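Local coordinates for protein enoyl-CoA hydratase carB homologue (Streptomyces cattleya, PDB 5O34) that probably acts as a crotonase-fold enzyme of the carboxymethylproline synthase (CarB) type in the biosynthesis of the carbapenem antibiotic thienamycin, at residues Y163-E168 / L220-A225; D147-G152 / Q169-M174. All coordinates share one frame; numbering follows the deposited sequence.

Contact 1: Y163-E168 / L220-A225; sequences YRLGSE and LHETVA
Tyr163 and His221 form the tight end of this contact. Their rings make an offset stack, with centroids 4.9 Å apart and planes at 27°. Each ring also lies over aliphatic carbon of the other residue. His221 CB sits above the centre of the Tyr163 ring, 3.6 Å from Tyr163 CE2, and Tyr163 CA lies over the face of the imidazole. The histidine torsion, CG anti to its carbonyl carbon (chi1 -70°), lays the ring back across Tyr163 and Arg164. His221 CE1 then stands over one face of the Arg164 guanidinium, 3.4 Å from Arg164 NH2. Arg164 NE is held by Leu219 O, and His221 NE2 hydrogen-bonds Gln200 OE1 of the second subunit.

Strands 163-167 and 222-224 run parallel. Arg164 O accepts His221 N at 2.9 Å, and Glu222 N more weakly. Gly166 N gives a nearly straight bond to Glu222 O at 3.0 Å, and Gly166 O takes Val224 N. Leu220 CD1 packs 3.9 Å from Gly166 CA. Leu165 CD1 packs along the Glu222 chain and meets Val224 CG2 at 4.1 Å.

The far end is looser. Glu168 and Ala225 are exposed. The Glu168 carboxylate lies near Val224 O without hydrogen-bonding it, with acidic Glu212 close by.

Strand 222-224 is the outermost strand of the larger crotonase sheet in this chain. Its Glu222 carboxylate is gripped twice. Tyr163 OH donates to the anti lone pair of OE1 at 2.9 Å, and Arg232 of helix 229-242 makes a salt bridge to OE2. Both partners would be expected to stabilise the ionised form of Glu222.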
ATOM      1  N   TYR A 163       6.377  -8.267  12.650  1.00 45.76           N
ATOM      2  CA  TYR A 163       7.728  -7.725  12.527  1.00 44.78           C
ATOM      3  C   TYR A 163       8.655  -8.785  11.980  1.00 49.72           C
ATOM      4  O   TYR A 163       8.808  -9.846  12.576  1.00 49.01           O
ATOM      5  CB  TYR A 163       8.234  -7.207  13.892  1.00 44.98           C
ATOM      6  CG  TYR A 163       9.268  -6.096  13.836  1.00 44.96           C
ATOM      7  CD1 TYR A 163       8.920  -4.775  14.119  1.00 46.05           C
ATOM      8  CD2 TYR A 163      10.612  -6.376  13.593  1.00 45.05           C
ATOM      9  CE1 TYR A 163       9.878  -3.756  14.125  1.00 44.91           C
ATOM     10  CE2 TYR A 163      11.575  -5.366  13.588  1.00 45.47           C
ATOM     11  CZ  TYR A 163      11.205  -4.059  13.861  1.00 50.87           C
ATOM     12  OH  TYR A 163      12.161  -3.071  13.864  1.00 51.61           O
ATOM     13  N   ARG A 164       9.250  -8.509  10.822  1.00 47.68           N
ATOM     14  CA  ARG A 164      10.194  -9.419  10.195  1.00 47.88           C
ATOM     15  C   ARG A 164      11.597  -8.851  10.348  1.00 53.83           C
ATOM     16  O   ARG A 164      11.900  -7.758   9.863  1.00 53.82           O
ATOM     17  CB  ARG A 164       9.826  -9.678   8.729  1.00 47.01           C
ATOM     18  CG  ARG A 164       8.489 -10.398   8.580  1.00 55.52           C
ATOM     19  CD  ARG A 164       8.018 -10.471   7.142  1.00 55.16           C
ATOM     20  NE  ARG A 164       7.643  -9.166   6.593  1.00 52.01           N
ATOM     21  CZ  ARG A 164       6.469  -8.572   6.772  1.00 63.33           C
ATOM     22  NH1 ARG A 164       5.533  -9.145   7.521  1.00 55.44           N
ATOM     23  NH2 ARG A 164       6.223  -7.397   6.212  1.00 49.63           N
ATOM     24  N   LEU A 165      12.425  -9.572  11.093  1.00 52.31           N
ATOM     25  CA  LEU A 165      13.806  -9.214  11.353  1.00 52.73           C
ATOM     26  C   LEU A 165      14.689 -10.126  10.527  1.00 56.00           C
ATOM     27  O   LEU A 165      14.615 -11.354  10.646  1.00 55.07           O
ATOM     28  CB  LEU A 165      14.093  -9.345  12.846  1.00 53.60           C
ATOM     29  CG  LEU A 165      15.475  -8.935  13.344  1.00 59.92           C
ATOM     30  CD1 LEU A 165      15.715  -7.437  13.188  1.00 60.53           C
ATOM     31  CD2 LEU A 165      15.632  -9.317  14.782  1.00 62.53           C
ATOM     32  N   GLY A 166      15.473  -9.516   9.649  1.00 52.98           N
ATOM     33  CA  GLY A 166      16.351 -10.260   8.766  1.00 53.22           C
ATOM     34  C   GLY A 166      17.820 -10.059   9.059  1.00 58.87           C
ATOM     35  O   GLY A 166      18.237  -8.968   9.461  1.00 58.47           O
ATOM     36  N   SER A 167      18.611 -11.121   8.867  1.00 57.27           N
ATOM     37  CA  SER A 167      20.063 -11.042   8.968  1.00 58.85           C
ATOM     38  C   SER A 167      20.497 -10.566   7.574  1.00 65.70           C
ATOM     39  O   SER A 167      19.701 -10.659   6.632  1.00 64.63           O
ATOM     40  CB  SER A 167      20.668 -12.411   9.271  1.00 61.73           C
ATOM     41  OG  SER A 167      20.700 -13.259   8.133  1.00 70.07           O
ATOM     42  N   GLU A 168      21.737 -10.092   7.410  1.00 64.05           N
ATOM     43  CA  GLU A 168      22.139  -9.664   6.070  1.00 64.32           C
ATOM     44  C   GLU A 168      22.356 -10.871   5.106  1.00 66.62           C
ATOM     45  O   GLU A 168      22.606 -10.669   3.916  1.00 65.74           O
ATOM     46  CB  GLU A 168      23.314  -8.687   6.117  1.00 66.22           C
ATOM     47  CG  GLU A 168      22.829  -7.251   6.314  1.00 80.34           C
ATOM     48  CD  GLU A 168      23.402  -6.476   7.493  1.00110.00           C
ATOM     49  OE1 GLU A 168      22.674  -5.620   8.049  1.00106.41           O
ATOM     50  OE2 GLU A 168      24.586  -6.692   7.838  1.00109.76           O
ATOM     51  N   LEU A 220      11.075  -6.549   4.965  1.00 47.23           N
ATOM     52  CA  LEU A 220      11.714  -6.666   6.279  1.00 45.77           C
ATOM     53  C   LEU A 220      11.454  -5.365   7.011  1.00 47.24           C
ATOM     54  O   LEU A 220      11.450  -4.302   6.392  1.00 45.22           O
ATOM     55  CB  LEU A 220      13.232  -6.911   6.189  1.00 45.76           C
ATOM     56  CG  LEU A 220      13.710  -8.245   5.601  1.00 50.48           C
ATOM     57  CD1 LEU A 220      15.215  -8.294   5.566  1.00 50.84           C
ATOM     58  CD2 LEU A 220      13.153  -9.453   6.356  1.00 50.42           C
ATOM     59  N   HIS A 221      11.175  -5.449   8.317  1.00 44.67           N
ATOM     60  CA  HIS A 221      10.941  -4.271   9.150  1.00 44.60           C
ATOM     61  C   HIS A 221      12.292  -3.744   9.608  1.00 50.86           C
ATOM     62  O   HIS A 221      12.437  -2.557   9.891  1.00 49.73           O
ATOM     63  CB  HIS A 221      10.091  -4.635  10.376  1.00 44.71           C
ATOM     64  CG  HIS A 221       8.666  -4.968  10.057  1.00 47.11           C
ATOM     65  ND1 HIS A 221       8.330  -6.080   9.295  1.00 48.38           N
ATOM     66  CD2 HIS A 221       7.531  -4.337  10.426  1.00 47.82           C
ATOM     67  CE1 HIS A 221       7.011  -6.076   9.213  1.00 47.48           C
ATOM     68  NE2 HIS A 221       6.487  -5.052   9.882  1.00 47.80           N
ATOM     69  N   GLU A 222      13.280  -4.649   9.706  1.00 50.13           N
ATOM     70  CA  GLU A 222      14.612  -4.328  10.192  1.00 51.27           C
ATOM     71  C   GLU A 222      15.618  -5.371   9.734  1.00 56.04           C
ATOM     72  O   GLU A 222      15.271  -6.538   9.533  1.00 56.48           O
ATOM     73  CB  GLU A 222      14.589  -4.236  11.731  1.00 53.11           C
ATOM     74  CG  GLU A 222      15.893  -3.787  12.386  1.00 64.43           C
ATOM     75  CD  GLU A 222      15.924  -3.845  13.904  1.00 81.43           C
ATOM     76  OE1 GLU A 222      14.843  -3.808  14.533  1.00 69.59           O
ATOM     77  OE2 GLU A 222      17.040  -3.881  14.468  1.00 84.94           O
ATOM     78  N   THR A 223      16.871  -4.922   9.569  1.00 53.70           N
ATOM     79  CA  THR A 223      18.033  -5.740   9.232  1.00 54.71           C
ATOM     80  C   THR A 223      19.066  -5.625  10.363  1.00 59.03           C
ATOM     81  O   THR A 223      19.163  -4.584  11.020  1.00 57.63           O
ATOM     82  CB  THR A 223      18.669  -5.343   7.884  1.00 65.07           C
ATOM     83  OG1 THR A 223      19.068  -3.970   7.917  1.00 70.49           O
ATOM     84  CG2 THR A 223      17.766  -5.626   6.697  1.00 64.20           C
ATOM     85  N   VAL A 224      19.833  -6.702  10.574  1.00 57.00           N
ATOM     86  CA  VAL A 224      20.937  -6.804  11.539  1.00 57.23           C
ATOM     87  C   VAL A 224      21.997  -7.732  10.970  1.00 62.74           C
ATOM     88  O   VAL A 224      21.711  -8.512  10.056  1.00 62.41           O
ATOM     89  CB  VAL A 224      20.518  -7.300  12.955  1.00 61.35           C
ATOM     90  CG1 VAL A 224      19.841  -6.206  13.771  1.00 61.25           C
ATOM     91  CG2 VAL A 224      19.672  -8.567  12.894  1.00 61.14           C
ATOM     92  N   ALA A 225      23.206  -7.683  11.539  1.00 60.85           N
ATOM     93  CA  ALA A 225      24.294  -8.589  11.176  1.00 61.00           C
ATOM     94  C   ALA A 225      23.928  -9.966  11.741  1.00 65.32           C
ATOM     95  O   ALA A 225      23.370 -10.034  12.842  1.00 64.10           O
ATOM     96  CB  ALA A 225      25.590  -8.104  11.807  1.00 61.70           C
TER

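Contact 2: D147-G152 / Q169-M174; sequences DGYAIG and QARLVM
Gln169 meets Asp147 through its CB, which lies 3.5 Å from the backbone Asp147 O. The amide end of this exposed residue turns off from Asp147. Ala170 follows. Its CA makes a CA-H...O contact to Gly148 O at 3.3 Å.

Arg171 begins the strand. Its N also bonds Gly148 O, but the donor stands well above the carbonyl plane. Its O accepts Ala150 N at 3.0 Å in a much better aligned bond. The side chain runs beside that of Tyr149, and both point the same way. Arg171 CB lies over the centre of the Tyr149 ring in a CH-pi contact, 4.2 Å from the centroid. The arginine chain then bends at chi3 (76°), and the guanidinium plane ends 65° from that of the ring. Glu208 joins the two polar ends: it makes a salt bridge to Arg171 NE and a weak hydrogen bond to Tyr149 OH.

Strands 149-151 and 171-173 are parallel, at 10° to each other. With strand 209-210, which is antiparallel to 171-173, they form the small second sheet of this crotonase-like fold. Helix 152-158 follows strand 149-151 in the chain.

Leu172 turns to the other face of the sheet, with Ala150. Its CD1 touches Ala150 CB at 4.2 Å, and the leucine also packs on Leu155 and Trp209. Val173 returns to the Tyr149 and Arg171 face. Its CG2 lies 3.9 Å from Ile151 CG1 and also reaches the edge of the Tyr149 ring. Val173 N bonds Ala150 O, and Val173 O accepts Gly152 N at 3.2 Å. Met174 ends the segment, its CE 3.8 Å from Gly152 O and its side chain against Leu155 and Gln156 of helix 152-158.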
ATOM      1  N   ASP A 147      17.312 -15.760   9.100  1.00 64.62           N
ATOM      2  CA  ASP A 147      18.780 -15.835   8.977  1.00 66.19           C
ATOM      3  C   ASP A 147      19.227 -16.423   7.647  1.00 69.64           C
ATOM      4  O   ASP A 147      20.428 -16.548   7.391  1.00 71.67           O
ATOM      5  CB  ASP A 147      19.411 -16.650  10.126  1.00 69.67           C
ATOM      6  CG  ASP A 147      20.812 -16.198  10.554  1.00 86.31           C
ATOM      7  OD1 ASP A 147      21.518 -15.557   9.738  1.00 88.38           O
ATOM      8  OD2 ASP A 147      21.199 -16.482  11.700  1.00 90.57           O
ATOM      9  N   GLY A 148      18.271 -16.785   6.810  1.00 64.11           N
ATOM     10  CA  GLY A 148      18.578 -17.354   5.511  1.00 63.21           C
ATOM     11  C   GLY A 148      17.462 -17.138   4.526  1.00 67.03           C
ATOM     12  O   GLY A 148      16.769 -16.122   4.565  1.00 68.47           O
ATOM     13  N   TYR A 149      17.291 -18.099   3.643  1.00 62.90           N
ATOM     14  CA  TYR A 149      16.250 -18.087   2.637  1.00 62.78           C
ATOM     15  C   TYR A 149      14.836 -18.185   3.243  1.00 64.28           C
ATOM     16  O   TYR A 149      14.604 -18.953   4.176  1.00 63.82           O
ATOM     17  CB  TYR A 149      16.471 -19.237   1.659  1.00 64.65           C
ATOM     18  CG  TYR A 149      17.401 -18.923   0.512  1.00 68.87           C
ATOM     19  CD1 TYR A 149      18.776 -19.116   0.629  1.00 71.77           C
ATOM     20  CD2 TYR A 149      16.901 -18.517  -0.722  1.00 70.37           C
ATOM     21  CE1 TYR A 149      19.634 -18.884  -0.449  1.00 75.04           C
ATOM     22  CE2 TYR A 149      17.744 -18.296  -1.810  1.00 72.08           C
ATOM     23  CZ  TYR A 149      19.112 -18.475  -1.669  1.00 83.74           C
ATOM     24  OH  TYR A 149      19.942 -18.240  -2.743  1.00 84.91           O
ATOM     25  N   ALA A 150      13.910 -17.385   2.701  1.00 58.53           N
ATOM     26  CA  ALA A 150      12.480 -17.366   3.012  1.00 57.01           C
ATOM     27  C   ALA A 150      11.827 -17.418   1.627  1.00 58.68           C
ATOM     28  O   ALA A 150      11.807 -16.423   0.896  1.00 58.50           O
ATOM     29  CB  ALA A 150      12.110 -16.087   3.758  1.00 57.53           C
ATOM     30  N   ILE A 151      11.433 -18.628   1.223  1.00 54.60           N
ATOM     31  CA  ILE A 151      10.869 -18.961  -0.092  1.00 54.11           C
ATOM     32  C   ILE A 151       9.407 -19.443   0.040  1.00 57.86           C
ATOM     33  O   ILE A 151       9.072 -20.109   1.023  1.00 58.11           O
ATOM     34  CB  ILE A 151      11.768 -20.047  -0.768  1.00 56.88           C
ATOM     35  CG1 ILE A 151      13.264 -19.638  -0.808  1.00 57.14           C
ATOM     36  CG2 ILE A 151      11.269 -20.441  -2.165  1.00 57.32           C
ATOM     37  CD1 ILE A 151      14.242 -20.819  -1.113  1.00 61.51           C
ATOM     38  N   GLY A 152       8.580 -19.123  -0.965  1.00 53.38           N
ATOM     39  CA  GLY A 152       7.176 -19.520  -1.068  1.00 52.34           C
ATOM     40  C   GLY A 152       6.380 -19.471   0.219  1.00 55.40           C
ATOM     41  O   GLY A 152       6.159 -18.386   0.779  1.00 55.85           O
ATOM     42  N   GLN A 169      22.117 -12.103   5.608  1.00 63.33           N
ATOM     43  CA  GLN A 169      22.162 -13.368   4.862  1.00 63.64           C
ATOM     44  C   GLN A 169      20.746 -13.734   4.370  1.00 65.54           C
ATOM     45  O   GLN A 169      20.590 -14.670   3.572  1.00 64.33           O
ATOM     46  CB  GLN A 169      22.717 -14.516   5.747  1.00 65.77           C
ATOM     47  CG  GLN A 169      24.209 -14.418   6.089  1.00 85.84           C
ATOM     48  CD  GLN A 169      25.111 -14.434   4.874  1.00109.47           C
ATOM     49  OE1 GLN A 169      25.566 -13.387   4.396  1.00103.17           O
ATOM     50  NE2 GLN A 169      25.409 -15.624   4.360  1.00103.65           N
ATOM     51  N   ALA A 170      19.719 -13.004   4.864  1.00 60.85           N
ATOM     52  CA  ALA A 170      18.322 -13.230   4.494  1.00 59.59           C
ATOM     53  C   ALA A 170      18.104 -12.923   3.018  1.00 62.19           C
ATOM     54  O   ALA A 170      18.557 -11.894   2.518  1.00 62.38           O
ATOM     55  CB  ALA A 170      17.388 -12.395   5.363  1.00 60.05           C
ATOM     56  N   ARG A 171      17.486 -13.875   2.309  1.00 57.54           N
ATOM     57  CA  ARG A 171      17.165 -13.767   0.888  1.00 56.41           C
ATOM     58  C   ARG A 171      15.699 -14.179   0.705  1.00 56.97           C
ATOM     59  O   ARG A 171      15.294 -15.247   1.155  1.00 55.96           O
ATOM     60  CB  ARG A 171      18.164 -14.563   0.022  1.00 57.16           C
ATOM     61  CG  ARG A 171      19.549 -13.905   0.019  1.00 70.01           C
ATOM     62  CD  ARG A 171      20.600 -14.613  -0.817  1.00 84.47           C
ATOM     63  NE  ARG A 171      20.414 -14.376  -2.251  1.00 97.32           N
ATOM     64  CZ  ARG A 171      20.860 -13.311  -2.916  1.00112.15           C
ATOM     65  NH1 ARG A 171      21.520 -12.347  -2.281  1.00100.44           N
ATOM     66  NH2 ARG A 171      20.637 -13.194  -4.219  1.00 97.17           N
ATOM     67  N   LEU A 172      14.881 -13.273   0.145  1.00 51.82           N
ATOM     68  CA  LEU A 172      13.429 -13.465  -0.008  1.00 50.07           C
ATOM     69  C   LEU A 172      13.049 -13.774  -1.465  1.00 53.48           C
ATOM     70  O   LEU A 172      13.529 -13.090  -2.367  1.00 53.63           O
ATOM     71  CB  LEU A 172      12.714 -12.203   0.519  1.00 49.41           C
ATOM     72  CG  LEU A 172      12.465 -12.068   2.048  1.00 53.53           C
ATOM     73  CD1 LEU A 172      13.702 -12.306   2.905  1.00 53.51           C
ATOM     74  CD2 LEU A 172      11.958 -10.710   2.385  1.00 54.34           C
ATOM     75  N   VAL A 173      12.239 -14.837  -1.702  1.00 48.36           N
ATOM     76  CA  VAL A 173      11.853 -15.271  -3.042  1.00 47.40           C
ATOM     77  C   VAL A 173      10.411 -15.755  -3.046  1.00 53.31           C
ATOM     78  O   VAL A 173       9.943 -16.415  -2.120  1.00 53.00           O
ATOM     79  CB  VAL A 173      12.795 -16.390  -3.628  1.00 50.46           C
ATOM     80  CG1 VAL A 173      12.975 -16.260  -5.140  1.00 49.67           C
ATOM     81  CG2 VAL A 173      14.154 -16.447  -2.925  1.00 50.27           C
ATOM     82  N   MET A 174       9.735 -15.459  -4.173  1.00 52.40           N
ATOM     83  CA  MET A 174       8.401 -15.939  -4.492  1.00 53.32           C
ATOM     84  C   MET A 174       8.539 -16.585  -5.891  1.00 57.08           C
ATOM     85  O   MET A 174       8.095 -15.981  -6.857  1.00 55.82           O
ATOM     86  CB  MET A 174       7.344 -14.808  -4.507  1.00 56.27           C
ATOM     87  CG  MET A 174       6.635 -14.624  -3.196  1.00 60.67           C
ATOM     88  SD  MET A 174       5.829 -16.064  -2.526  1.00 64.49           S
ATOM     89  CE  MET A 174       5.234 -15.348  -1.268  1.00 61.36           C
TER

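Both contacts are parallel strand pairs and both are partly buried, but they belong to different sheets. Contact 1 lies at the margin of the larger sheet, where the second subunit packs against it. Contact 2 lies in the small sheet and touches no other chain of the assembly. Contact 1 relies on aromatic stacking and a doubly held carboxylate. Contact 2 has an apolar face against helix 152-158 and a more open face where Glu208 meets the arginine and tyrosine. A short loop carries the chain from strand 163-167 to strand 171-173. Beside it Ser167 OG and Asp147 OD1, 2.9 Å apart, probably hydrogen-bond and tie the two contacts.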